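Local coordinates for protein sugar kinase, pfkB family (Thermotoga maritima, PDB 2AJR) that probably phosphorylates a sugar phosphate at the expense of ATP, as a pfkB-family kinase that may act as a 1-phosphofructokinase, at residues G76-I81 against E101-E106; P21-E26 against K80-E85. One frame throughout, in Å; residues are numbered along the deposited sequence.

Contact 1 (G76-I81 against E101-E106)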
# COMPACT_ATOMS: atom_id res chain seq x y z
N GLY A 76 -13.42 -0.44 -9.17
CA GLY A 76 -13.38 -1.20 -7.92
C GLY A 76 -13.49 -0.42 -6.63
O GLY A 76 -14.01 0.70 -6.60
N TYR A 77 -12.99 -1.02 -5.56
CA TYR A 77 -12.99 -0.43 -4.23
C TYR A 77 -12.21 0.88 -4.16
O TYR A 77 -12.67 1.85 -3.54
CB TYR A 77 -12.38 -1.39 -3.22
CG TYR A 77 -13.14 -2.67 -3.00
CD1 TYR A 77 -14.45 -2.66 -2.46
CD2 TYR A 77 -12.55 -3.90 -3.29
CE1 TYR A 77 -15.13 -3.85 -2.24
CE2 TYR A 77 -13.22 -5.09 -3.07
CZ TYR A 77 -14.51 -5.06 -2.55
OH TYR A 77 -15.14 -6.27 -2.34
N MSE A 78 -11.03 0.88 -4.76
CA MSE A 78 -10.19 2.06 -4.74
C MSE A 78 -10.86 3.17 -5.52
O MSE A 78 -10.82 4.35 -5.14
CB MSE A 78 -8.82 1.74 -5.34
CG MSE A 78 -8.04 0.65 -4.61
SE MSE A 78 -7.74 1.04 -2.71
CE MSE A 78 -9.13 0.01 -1.85
N GLY A 79 -11.52 2.80 -6.61
CA GLY A 79 -12.24 3.77 -7.40
C GLY A 79 -13.26 4.50 -6.56
O GLY A 79 -13.36 5.72 -6.63
N LYS A 80 -14.03 3.75 -5.77
CA LYS A 80 -15.09 4.34 -4.96
C LYS A 80 -14.54 5.34 -3.96
O LYS A 80 -15.08 6.43 -3.80
CB LYS A 80 -15.90 3.27 -4.21
CG LYS A 80 -16.83 3.86 -3.13
CD LYS A 80 -18.02 2.95 -2.80
CE LYS A 80 -18.92 3.52 -1.68
NZ LYS A 80 -18.13 4.08 -0.49
N ILE A 81 -13.47 4.95 -3.29
CA ILE A 81 -12.82 5.83 -2.35
C ILE A 81 -12.36 7.09 -3.07
O ILE A 81 -12.58 8.19 -2.58
CB ILE A 81 -11.60 5.16 -1.69
CG1 ILE A 81 -12.02 3.95 -0.86
CG2 ILE A 81 -10.84 6.16 -0.80
CD1 ILE A 81 -10.83 3.07 -0.46
N GLU A 101 -13.97 -2.31 -14.86
CA GLU A 101 -13.82 -3.52 -14.05
C GLU A 101 -12.36 -3.49 -13.67
O GLU A 101 -11.51 -3.27 -14.51
CB GLU A 101 -14.18 -4.75 -14.91
CG GLU A 101 -14.58 -6.06 -14.17
CD GLU A 101 -15.88 -5.94 -13.36
OE1 GLU A 101 -16.95 -5.71 -13.97
OE2 GLU A 101 -15.83 -6.09 -12.11
N GLY A 102 -12.03 -3.66 -12.40
CA GLY A 102 -10.61 -3.61 -12.01
C GLY A 102 -10.36 -2.45 -11.08
O GLY A 102 -11.16 -1.52 -11.02
N GLU A 103 -9.25 -2.50 -10.36
CA GLU A 103 -8.98 -1.54 -9.30
C GLU A 103 -8.20 -0.31 -9.76
O GLU A 103 -7.18 -0.43 -10.44
CB GLU A 103 -8.22 -2.22 -8.17
CG GLU A 103 -9.05 -3.29 -7.44
CD GLU A 103 -10.13 -2.72 -6.51
OE1 GLU A 103 -9.94 -1.61 -5.98
OE2 GLU A 103 -11.16 -3.41 -6.31
N THR A 104 -8.68 0.86 -9.37
CA THR A 104 -7.87 2.06 -9.46
C THR A 104 -6.62 1.84 -8.60
O THR A 104 -6.70 1.33 -7.49
CB THR A 104 -8.63 3.28 -8.96
OG1 THR A 104 -9.68 3.59 -9.88
CG2 THR A 104 -7.68 4.49 -8.83
N ARG A 105 -5.46 2.21 -9.12
CA ARG A 105 -4.22 1.90 -8.43
C ARG A 105 -4.05 2.67 -7.13
O ARG A 105 -4.53 3.78 -6.99
CB ARG A 105 -3.04 2.17 -9.36
CG ARG A 105 -2.78 3.63 -9.68
CD ARG A 105 -2.33 3.74 -11.09
NE ARG A 105 -2.04 5.10 -11.54
CZ ARG A 105 -0.82 5.61 -11.67
NH1 ARG A 105 0.25 4.90 -11.36
NH2 ARG A 105 -0.67 6.86 -12.09
N GLU A 106 -3.39 2.06 -6.16
CA GLU A 106 -2.96 2.80 -4.98
C GLU A 106 -1.45 2.87 -5.08
O GLU A 106 -0.80 1.83 -5.11
CB GLU A 106 -3.41 2.12 -3.68
CG GLU A 106 -3.01 2.93 -2.41
CD GLU A 106 -3.39 2.26 -1.05
OE1 GLU A 106 -3.32 1.02 -0.94
OE2 GLU A 106 -3.73 3.00 -0.09
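The carboxylate of E103 takes two backbone N-H groups at the start of helix 76-89, one on each oxygen. M78 N reaches OE1 of E103 at 3.0 Å on the syn lone pair, and at 173° the bond is almost straight. Y77 N meets OE2 of E103 at 3.1 Å, also on the syn side but 25° out of the carboxylate plane. The bend at chi2 of E103 (-74°) folds the acid back toward these amides, and the paired bonds limit its rotation. A negative group placed here would probably also be stabilised by the helix dipole. OE2 of E103 lies 3.4 Å from CD2 of Y77, the ring and carboxylate planes only modestly tilted. G76 has no side chain to interfere: a CB at this position would collide with OE2 of E103. CB of M78, deposited as selenomethionine, lies 3.0 Å from T104 O, and its CG comes to 3.3 Å from OE1 of E103. OG1 of T104 comes within 3.6 Å of G79 CA, while its hydrogen bond goes to G75 N. Further out, Y77 OH bonds to E84 of the second subunit, so the helix start also faces the dimer interface. An acidic side chain receiving the amides of a helix N-terminus here ties the helix of a beta-alpha-beta crossover (strands 68-75 and 93-100) to the loop that enters the smaller sheet, the lid of the ribokinase-type fold.

Contact 2 (P21-E26 against K80-E85)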
# COMPACT_ATOMS: atom_id res chain seq x y z
N PRO A 21 -5.79 7.43 -12.84
CA PRO A 21 -5.81 8.02 -11.50
C PRO A 21 -5.18 7.13 -10.46
O PRO A 21 -5.03 5.94 -10.68
CB PRO A 21 -7.30 8.12 -11.18
CG PRO A 21 -7.99 7.99 -12.48
CD PRO A 21 -7.14 7.09 -13.30
N ALA A 22 -4.86 7.71 -9.30
CA ALA A 22 -4.35 6.90 -8.19
C ALA A 22 -4.82 7.44 -6.85
O ALA A 22 -5.11 8.62 -6.73
CB ALA A 22 -2.84 6.84 -8.25
N LEU A 23 -4.94 6.55 -5.87
CA LEU A 23 -4.94 6.94 -4.47
C LEU A 23 -3.50 6.98 -4.00
O LEU A 23 -2.79 6.00 -4.10
CB LEU A 23 -5.71 5.93 -3.63
CG LEU A 23 -7.22 6.04 -3.80
CD1 LEU A 23 -7.89 4.78 -3.30
CD2 LEU A 23 -7.71 7.26 -3.05
N ASP A 24 -3.06 8.12 -3.49
CA ASP A 24 -1.71 8.27 -3.00
C ASP A 24 -1.73 7.98 -1.52
O ASP A 24 -2.44 8.65 -0.76
CB ASP A 24 -1.20 9.69 -3.24
CG ASP A 24 -0.72 9.90 -4.65
OD1 ASP A 24 0.00 9.01 -5.18
OD2 ASP A 24 -1.05 10.97 -5.24
N ARG A 25 -0.98 6.96 -1.10
CA ARG A 25 -0.73 6.74 0.31
C ARG A 25 0.65 7.24 0.67
O ARG A 25 1.66 6.60 0.35
CB ARG A 25 -0.85 5.27 0.66
CG ARG A 25 -0.56 5.03 2.17
CD ARG A 25 -1.44 3.95 2.77
NE ARG A 25 -2.82 4.39 2.98
CZ ARG A 25 -3.23 5.16 3.99
NH1 ARG A 25 -2.39 5.61 4.91
NH2 ARG A 25 -4.51 5.48 4.07
N GLU A 26 0.69 8.39 1.35
CA GLU A 26 1.94 8.97 1.84
C GLU A 26 2.20 8.50 3.28
O GLU A 26 1.32 8.48 4.14
CB GLU A 26 1.87 10.50 1.79
CG GLU A 26 1.47 11.14 0.42
CD GLU A 26 0.49 12.35 0.57
OE1 GLU A 26 0.97 13.47 0.93
OE2 GLU A 26 -0.76 12.16 0.34
N LYS A 80 -14.03 3.75 -5.77
CA LYS A 80 -15.09 4.34 -4.96
C LYS A 80 -14.54 5.34 -3.96
O LYS A 80 -15.08 6.43 -3.80
CB LYS A 80 -15.90 3.27 -4.21
CG LYS A 80 -16.83 3.86 -3.13
CD LYS A 80 -18.02 2.95 -2.80
CE LYS A 80 -18.92 3.52 -1.68
NZ LYS A 80 -18.13 4.08 -0.49
N ILE A 81 -13.47 4.95 -3.29
CA ILE A 81 -12.82 5.83 -2.35
C ILE A 81 -12.36 7.09 -3.07
O ILE A 81 -12.58 8.19 -2.58
CB ILE A 81 -11.60 5.16 -1.69
CG1 ILE A 81 -12.02 3.95 -0.86
CG2 ILE A 81 -10.84 6.16 -0.80
CD1 ILE A 81 -10.83 3.07 -0.46
N LEU A 82 -11.73 6.94 -4.22
CA LEU A 82 -11.19 8.11 -4.94
C LEU A 82 -12.28 9.13 -5.23
O LEU A 82 -12.12 10.31 -4.94
CB LEU A 82 -10.50 7.70 -6.26
CG LEU A 82 -9.67 8.75 -6.99
CD1 LEU A 82 -8.32 8.16 -7.43
CD2 LEU A 82 -10.39 9.33 -8.18
N VAL A 83 -13.40 8.67 -5.78
CA VAL A 83 -14.44 9.58 -6.24
C VAL A 83 -15.05 10.29 -5.05
O VAL A 83 -15.31 11.50 -5.11
CB VAL A 83 -15.54 8.84 -7.08
CG1 VAL A 83 -16.72 9.76 -7.38
CG2 VAL A 83 -14.94 8.33 -8.38
N GLU A 84 -15.25 9.55 -3.97
CA GLU A 84 -15.93 10.11 -2.81
C GLU A 84 -15.03 11.10 -2.11
O GLU A 84 -15.45 12.20 -1.78
CB GLU A 84 -16.37 9.02 -1.86
CG GLU A 84 -17.63 8.35 -2.35
CD GLU A 84 -18.25 7.37 -1.37
OE1 GLU A 84 -17.78 7.29 -0.20
OE2 GLU A 84 -19.21 6.69 -1.80
N GLU A 85 -13.77 10.73 -1.92
CA GLU A 85 -12.80 11.64 -1.33
C GLU A 85 -12.69 12.88 -2.17
O GLU A 85 -12.66 13.98 -1.65
CB GLU A 85 -11.43 10.96 -1.16
CG GLU A 85 -11.39 9.96 0.01
CD GLU A 85 -11.86 10.58 1.31
OE1 GLU A 85 -11.41 11.71 1.62
OE2 GLU A 85 -12.69 9.97 2.01
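L82 and L23 carry most of this buried, apolar contact, and I81 adds the next largest share. CD1 is the branch of L82 that does the touching: it sits 3.3 Å from A22 O and 3.9 Å from CB of P21, covering the backbone where the strand begins. With CG of L82 anti to the backbone N (chi1 -169°), the side chain extends from the helix to this point. L23 meets the helix with both methyls. Its CD2 lies 4.0 Å from CG2 of I81 and 4.3 Å from CB of L82, while its CD1 is 4.1 Å from CB of I81; the side chains of L23 and I81 cross at about a right angle. The segment axes make an angle of 83° and approach to 8.7 Å, so strand 22-26 runs almost perpendicular to helix 80-85. This strand belongs to the four-stranded sheet that in ribokinase-type kinases forms the lid beside the alpha/beta core, whereas the helix flanks the core: V83 packs on strand 93-100. Replacing L23 by alanine would take away both methyls and is likely to open a gap between strand and helix, leaving CG2 of I81 without its partner on the strand. The same L23 touches M48 of the neighbouring strand 46-51, and I81 also packs on M78 of the second subunit.

Contacts 1 and 2 have centres about 8 Å apart; both use helix 76-89, and their segments overlap at K80 and I81, only I81 touching, in contact 2. Contact 1 ties the beginning of that helix to the approach of strand 105-112; contact 2 packs its next turn against strand 22-28, the neighbour of 105-112 in the lid sheet. The two meet directly: R105 O to L23 N is 3.0 Å, a probable hydrogen bond, and M78 O packs 3.5 Å from CD1 of L23. Both touch the second subunit and lie away from the magnesium site of H267, A304, R307 and E309. An acetate about 4 Å from the A22 side chain probably comes from the crystallisation liquor.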